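Local structure of delta toxin (Clostridium perfringens, 2YGT) at residues Lys27-Tyr32 with Ser51-Lys56; Lys56-Met61 with Ile126-Gly131. The protein is a haemolytic beta-pore-forming toxin, probably acting by assembling into a transmembrane beta-barrel as its leukocidin and haemolysin relatives do. All blocks are in the same frame, centred on the assembly; numbering follows the deposited sequence.

Contact 1: residues Lys27-Tyr32 with Ser51-Lys56; sequences KQIRKY and SFVDDK. With ZN (zinc ion), chain B.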
loop_
_atom_site.group_PDB
_atom_site.type_symbol
_atom_site.label_atom_id
_atom_site.label_comp_id
_atom_site.label_asym_id
_atom_site.label_seq_id
_atom_site.Cartn_x
_atom_site.Cartn_y
_atom_site.Cartn_z
ATOM N N LYS A 27 -16.650 28.312 -14.103
ATOM C CA LYS A 27 -17.233 27.208 -13.349
ATOM C C LYS A 27 -16.436 26.924 -12.079
ATOM O O LYS A 27 -15.207 26.856 -12.104
ATOM C CB LYS A 27 -17.336 25.951 -14.216
ATOM C CG LYS A 27 -18.205 26.127 -15.450
ATOM C CD LYS A 27 -18.488 24.797 -16.131
ATOM C CE LYS A 27 -19.237 24.992 -17.441
ATOM N NZ LYS A 27 -19.547 23.696 -18.108
ATOM N N GLN A 28 -17.146 26.761 -10.969
ATOM C CA GLN A 28 -16.503 26.612 -9.669
ATOM C C GLN A 28 -16.910 25.327 -8.952
ATOM O O GLN A 28 -18.081 24.950 -8.947
ATOM C CB GLN A 28 -16.810 27.828 -8.791
ATOM C CG GLN A 28 -16.473 27.648 -7.324
ATOM C CD GLN A 28 -16.691 28.916 -6.519
ATOM O OE1 GLN A 28 -16.497 30.025 -7.021
ATOM N NE2 GLN A 28 -17.095 28.759 -5.263
ATOM N N ILE A 29 -15.929 24.659 -8.354
ATOM C CA ILE A 29 -16.186 23.471 -7.547
ATOM C C ILE A 29 -15.434 23.559 -6.220
ATOM O O ILE A 29 -14.508 24.357 -6.072
ATOM C CB ILE A 29 -15.776 22.180 -8.282
ATOM C CG1 ILE A 29 -14.251 22.044 -8.319
ATOM C CG2 ILE A 29 -16.370 22.150 -9.688
ATOM C CD1 ILE A 29 -13.772 20.804 -9.033
ATOM N N ARG A 30 -15.832 22.739 -5.254
ATOM C CA ARG A 30 -15.205 22.775 -3.938
ATOM C C ARG A 30 -14.668 21.409 -3.528
ATOM O O ARG A 30 -15.203 20.376 -3.927
ATOM C CB ARG A 30 -16.190 23.301 -2.891
ATOM C CG ARG A 30 -16.816 24.632 -3.272
ATOM C CD ARG A 30 -17.327 25.390 -2.059
ATOM N NE ARG A 30 -17.625 26.781 -2.389
ATOM C CZ ARG A 30 -17.811 27.742 -1.489
ATOM N NH1 ARG A 30 -17.727 27.468 -0.194
ATOM N NH2 ARG A 30 -18.075 28.980 -1.883
ATOM N N LYS A 31 -13.603 21.414 -2.732
ATOM C CA LYS A 31 -12.995 20.180 -2.252
ATOM C C LYS A 31 -12.841 20.202 -0.737
ATOM O O LYS A 31 -12.214 21.105 -0.183
ATOM C CB LYS A 31 -11.630 19.962 -2.908
ATOM C CG LYS A 31 -10.950 18.671 -2.483
ATOM C CD LYS A 31 -9.531 18.579 -3.017
ATOM C CE LYS A 31 -8.586 19.481 -2.242
ATOM N NZ LYS A 31 -7.175 19.286 -2.663
ATOM N N TYR A 32 -13.420 19.207 -0.073
ATOM C CA TYR A 32 -13.349 19.107 1.380
ATOM C C TYR A 32 -12.453 17.948 1.791
ATOM O O TYR A 32 -12.623 16.826 1.316
ATOM C CB TYR A 32 -14.749 18.924 1.975
ATOM C CG TYR A 32 -15.709 20.035 1.617
ATOM C CD1 TYR A 32 -15.813 21.172 2.408
ATOM C CD2 TYR A 32 -16.507 19.948 0.484
ATOM C CE1 TYR A 32 -16.690 22.195 2.081
ATOM C CE2 TYR A 32 -17.387 20.963 0.149
ATOM C CZ TYR A 32 -17.475 22.085 0.950
ATOM O OH TYR A 32 -18.348 23.094 0.615
ATOM N N SER A 51 -10.798 13.173 0.078
ATOM C CA SER A 51 -11.086 14.457 -0.539
ATOM C C SER A 51 -12.458 14.415 -1.186
ATOM O O SER A 51 -12.614 13.876 -2.282
ATOM C CB SER A 51 -10.028 14.812 -1.580
ATOM O OG SER A 51 -8.807 15.154 -0.958
ATOM N N PHE A 52 -13.448 14.970 -0.493
ATOM C CA PHE A 52 -14.806 15.052 -1.015
ATOM C C PHE A 52 -14.903 16.189 -2.024
ATOM O O PHE A 52 -14.677 17.352 -1.687
ATOM C CB PHE A 52 -15.812 15.287 0.118
ATOM C CG PHE A 52 -15.904 14.154 1.103
ATOM C CD1 PHE A 52 -15.041 14.089 2.185
ATOM C CD2 PHE A 52 -16.863 13.164 0.958
ATOM C CE1 PHE A 52 -15.122 13.052 3.097
ATOM C CE2 PHE A 52 -16.952 12.125 1.867
ATOM C CZ PHE A 52 -16.078 12.067 2.938
ATOM N N VAL A 53 -15.235 15.858 -3.264
ATOM C CA VAL A 53 -15.395 16.882 -4.282
ATOM C C VAL A 53 -16.861 17.253 -4.444
ATOM O O VAL A 53 -17.712 16.383 -4.623
ATOM C CB VAL A 53 -14.840 16.430 -5.642
ATOM C CG1 VAL A 53 -15.054 17.519 -6.680
ATOM C CG2 VAL A 53 -13.364 16.074 -5.526
ATOM N N ASP A 54 -17.150 18.550 -4.363
ATOM C CA ASP A 54 -18.481 19.066 -4.662
ATOM C C ASP A 54 -18.480 19.763 -6.016
ATOM O O ASP A 54 -17.948 20.864 -6.167
ATOM C CB ASP A 54 -18.978 20.000 -3.556
ATOM C CG ASP A 54 -19.535 19.241 -2.374
ATOM O OD1 ASP A 54 -19.424 17.999 -2.383
ATOM O OD2 ASP A 54 -20.082 19.874 -1.445
ATOM N N ASP A 55 -19.077 19.099 -6.996
ATOM C CA ASP A 55 -19.047 19.552 -8.376
ATOM C C ASP A 55 -20.459 19.503 -8.948
ATOM O O ASP A 55 -20.929 18.450 -9.376
ATOM C CB ASP A 55 -18.102 18.657 -9.186
ATOM C CG ASP A 55 -18.043 19.037 -10.648
ATOM O OD1 ASP A 55 -18.755 19.979 -11.050
ATOM O OD2 ASP A 55 -17.281 18.393 -11.401
ATOM N N LYS A 56 -21.131 20.650 -8.941
ATOM C CA LYS A 56 -22.522 20.737 -9.384
ATOM C C LYS A 56 -22.689 20.404 -10.861
ATOM O O LYS A 56 -23.799 20.140 -11.322
ATOM C CB LYS A 56 -23.085 22.135 -9.109
ATOM C CG LYS A 56 -23.276 22.448 -7.635
ATOM C CD LYS A 56 -23.515 23.933 -7.423
ATOM C CE LYS A 56 -23.728 24.254 -5.957
ATOM N NZ LYS A 56 -23.791 25.722 -5.721
HETATM ZN ZN ZN B . -20.465 17.295 -0.543
HETATM O O HOH W 1 -19.915 23.076 -7.967
#

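Contact 2: residues Lys56-Met61 with Ile126-Gly131; sequences KFSSEM and ISYSIG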
loop_
_atom_site.group_PDB
_atom_site.type_symbol
_atom_site.label_atom_id
_atom_site.label_comp_id
_atom_site.label_asym_id
_atom_site.label_seq_id
_atom_site.Cartn_x
_atom_site.Cartn_y
_atom_site.Cartn_z
ATOM N N LYS A 56 -21.131 20.650 -8.941
ATOM C CA LYS A 56 -22.522 20.737 -9.384
ATOM C C LYS A 56 -22.689 20.404 -10.861
ATOM O O LYS A 56 -23.799 20.140 -11.322
ATOM C CB LYS A 56 -23.085 22.135 -9.109
ATOM C CG LYS A 56 -23.276 22.448 -7.635
ATOM C CD LYS A 56 -23.515 23.933 -7.423
ATOM C CE LYS A 56 -23.728 24.254 -5.957
ATOM N NZ LYS A 56 -23.791 25.722 -5.721
ATOM N N PHE A 57 -21.582 20.420 -11.597
ATOM C CA PHE A 57 -21.612 20.169 -13.034
ATOM C C PHE A 57 -21.393 18.693 -13.352
ATOM O O PHE A 57 -21.456 18.275 -14.507
ATOM C CB PHE A 57 -20.579 21.046 -13.744
ATOM C CG PHE A 57 -20.626 22.487 -13.324
ATOM C CD1 PHE A 57 -21.542 23.358 -13.891
ATOM C CD2 PHE A 57 -19.768 22.968 -12.349
ATOM C CE1 PHE A 57 -21.595 24.685 -13.502
ATOM C CE2 PHE A 57 -19.815 24.293 -11.954
ATOM C CZ PHE A 57 -20.729 25.153 -12.531
ATOM N N SER A 58 -21.142 17.907 -12.314
ATOM C CA SER A 58 -21.008 16.465 -12.461
ATOM C C SER A 58 -22.327 15.802 -12.102
ATOM O O SER A 58 -23.031 16.258 -11.201
ATOM C CB SER A 58 -19.892 15.935 -11.564
ATOM O OG SER A 58 -19.929 14.526 -11.495
ATOM N N SER A 59 -22.656 14.723 -12.805
ATOM C CA SER A 59 -23.924 14.028 -12.597
ATOM C C SER A 59 -23.956 13.246 -11.284
ATOM O O SER A 59 -25.005 12.744 -10.879
ATOM C CB SER A 59 -24.221 13.091 -13.772
ATOM O OG SER A 59 -23.306 12.005 -13.804
ATOM N N GLU A 60 -22.810 13.137 -10.621
ATOM C CA GLU A 60 -22.748 12.424 -9.350
ATOM C C GLU A 60 -21.674 12.977 -8.415
ATOM O O GLU A 60 -20.971 13.928 -8.756
ATOM C CB GLU A 60 -22.548 10.924 -9.582
ATOM C CG GLU A 60 -21.412 10.577 -10.526
ATOM C CD GLU A 60 -21.364 9.095 -10.847
ATOM O OE1 GLU A 60 -22.229 8.347 -10.342
ATOM O OE2 GLU A 60 -20.464 8.678 -11.606
ATOM N N MET A 61 -21.567 12.379 -7.231
ATOM C CA MET A 61 -20.599 12.804 -6.223
ATOM C C MET A 61 -19.327 11.960 -6.261
ATOM O O MET A 61 -19.384 10.738 -6.390
ATOM C CB MET A 61 -21.222 12.747 -4.826
ATOM C CG MET A 61 -22.403 13.685 -4.635
ATOM S SD MET A 61 -22.959 13.752 -2.921
ATOM C CE MET A 61 -23.425 12.044 -2.650
ATOM N N ILE A 126 -3.898 10.920 -9.235
ATOM C CA ILE A 126 -5.335 10.882 -9.476
ATOM C C ILE A 126 -5.831 12.288 -9.786
ATOM O O ILE A 126 -5.801 13.168 -8.928
ATOM C CB ILE A 126 -6.101 10.325 -8.257
ATOM C CG1 ILE A 126 -5.596 8.920 -7.909
ATOM C CG2 ILE A 126 -7.599 10.307 -8.531
ATOM C CD1 ILE A 126 -6.291 8.293 -6.715
ATOM N N SER A 127 -6.276 12.500 -11.018
ATOM C CA SER A 127 -6.698 13.824 -11.453
ATOM C C SER A 127 -8.187 13.873 -11.777
ATOM O O SER A 127 -8.713 12.997 -12.463
ATOM C CB SER A 127 -5.884 14.263 -12.668
ATOM O OG SER A 127 -4.498 14.189 -12.388
ATOM N N TYR A 128 -8.852 14.909 -11.277
ATOM C CA TYR A 128 -10.285 15.091 -11.468
ATOM C C TYR A 128 -10.567 16.305 -12.352
ATOM O O TYR A 128 -9.936 17.353 -12.211
ATOM C CB TYR A 128 -10.980 15.252 -10.112
ATOM C CG TYR A 128 -12.481 15.465 -10.198
ATOM C CD1 TYR A 128 -13.018 16.741 -10.313
ATOM C CD2 TYR A 128 -13.357 14.387 -10.165
ATOM C CE1 TYR A 128 -14.388 16.936 -10.393
ATOM C CE2 TYR A 128 -14.728 14.570 -10.244
ATOM C CZ TYR A 128 -15.237 15.844 -10.357
ATOM O OH TYR A 128 -16.598 16.032 -10.437
ATOM N N SER A 129 -11.514 16.153 -13.270
ATOM C CA SER A 129 -11.940 17.258 -14.120
ATOM C C SER A 129 -13.381 17.624 -13.804
ATOM O O SER A 129 -14.200 16.749 -13.521
ATOM C CB SER A 129 -11.818 16.883 -15.598
ATOM O OG SER A 129 -10.464 16.669 -15.962
ATOM N N ILE A 130 -13.684 18.918 -13.842
ATOM C CA ILE A 130 -15.049 19.383 -13.644
ATOM C C ILE A 130 -15.967 18.648 -14.610
ATOM O O ILE A 130 -15.703 18.599 -15.809
ATOM C CB ILE A 130 -15.165 20.902 -13.874
ATOM C CG1 ILE A 130 -14.219 21.652 -12.934
ATOM C CG2 ILE A 130 -16.600 21.366 -13.676
ATOM C CD1 ILE A 130 -14.212 23.150 -13.137
ATOM N N GLY A 131 -17.037 18.065 -14.081
ATOM C CA GLY A 131 -17.936 17.257 -14.883
ATOM C C GLY A 131 -17.924 15.804 -14.447
ATOM O O GLY A 131 -18.866 15.061 -14.719
HETATM O O HOH W 2 -20.265 12.877 -14.294
HETATM O O HOH W 3 -18.106 14.326 -9.153
#

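Contact 1: residues Lys27-Tyr32 with Ser51-Lys56
Tyr32 and Asp54 meet on one face of an antiparallel strand pair, where the tyrosine side chain runs at roughly a right angle to the aspartate. The ring and carboxylate planes stand 66° apart, and the closest approach is by one ring carbon, Tyr32 CE2, 3.3 Å from Asp54 OD2. Asp54 OD1 binds the zinc ion at 2.2 Å, with OD2 farther off at 2.8 Å; the second protein ligand is His286. Because the His286 ring also stacks on Tyr32, this tyrosine borders both ligand side chains of the site. On the same face, Phe52 turns its ring away from Tyr32 and presents its edge, in plane, to Tyr32 O.

The opposite face is apolar along Ile29 and Val53, with CD1 of Ile29 4.2 Å from CG1 of Val53. Ile29 has CG1 between its backbone N and carbonyl carbon (chi1 74°), leaving CG2 to lie 3.5 Å from Asp55 OD1, while Asp55 OD2 bonds to Tyr128. Two hydrogen-bonded pairs, Arg30 with Asp54 and Tyr32 with Phe52, fix the register; Asp54 N to Arg30 O is 2.7 Å. Beyond them a water links Gln28 O to Lys56 N.

The strand axes come within 4.5 Å at 161°, as expected of the hairpin 27-39/45-54, which lies between strands 19-24 and 61-72 in the sheet.

Contact 2: residues Lys56-Met61 with Ile126-Gly131
Tyr128 and Ser58 each carry their side chain anti to the backbone N (chi1 179° and 168°), which brings the phenol oxygen to the serine: Tyr128 OH lies 3.5 Å from Ser58 CB. The tyrosine ends strand 121-128, the middle strand of a three-stranded antiparallel sheet that probably corresponds to the folded prestem, as in other leukocidin-type monomers. Ser58 belongs to the turn joining strands 45-54 and 61-72, neighbours in the seven-stranded sheet, so the contact joins the end of strand 121-128 to that turn.

No direct hydrogen bond crosses between the segments; water does the bridging. One molecule donates both to Tyr128 OH, which Asp55 also binds, at 2.6 Å, and to Glu60 O. Within the turn, Ser58 OG receives a weak but straight bond from Glu60 N (3.3 Å, 170° at the hydrogen).

The Phe57 and Ile130 side chains extend the contact, running alongside each other in the same direction, with the branch methyl CG2 of Ile130 3.8 Å from Phe57 CD2. The carbonyl oxygen of Gly131 receives a CA-H contact from Ser58 CA at 3.4 Å, and a second water donates to that same Gly131 O from 2.6 Å.

How the contacts relate
Along the chain the two contacts follow one another, and Lys56 is common to both. Their centres are 8 Å apart, some 26 to 27 Å from the chain's centre and on the same side of it. The first lies within the seven-stranded antiparallel sheet; the second joins the turn leaving that sheet to the three-stranded sheet containing strand 121-128. Asp55 connects them directly: its OD2 is 2.6 Å from Tyr128 OH and 2.7 Å from Gly131 N, both probable hydrogen bonds. The residue after the zinc ligand Asp54 thus ties the hairpin to the end of strand 121-128. If this sheet is the prestem, as in related toxins, these bonds would probably have to break when it moves during pore formation.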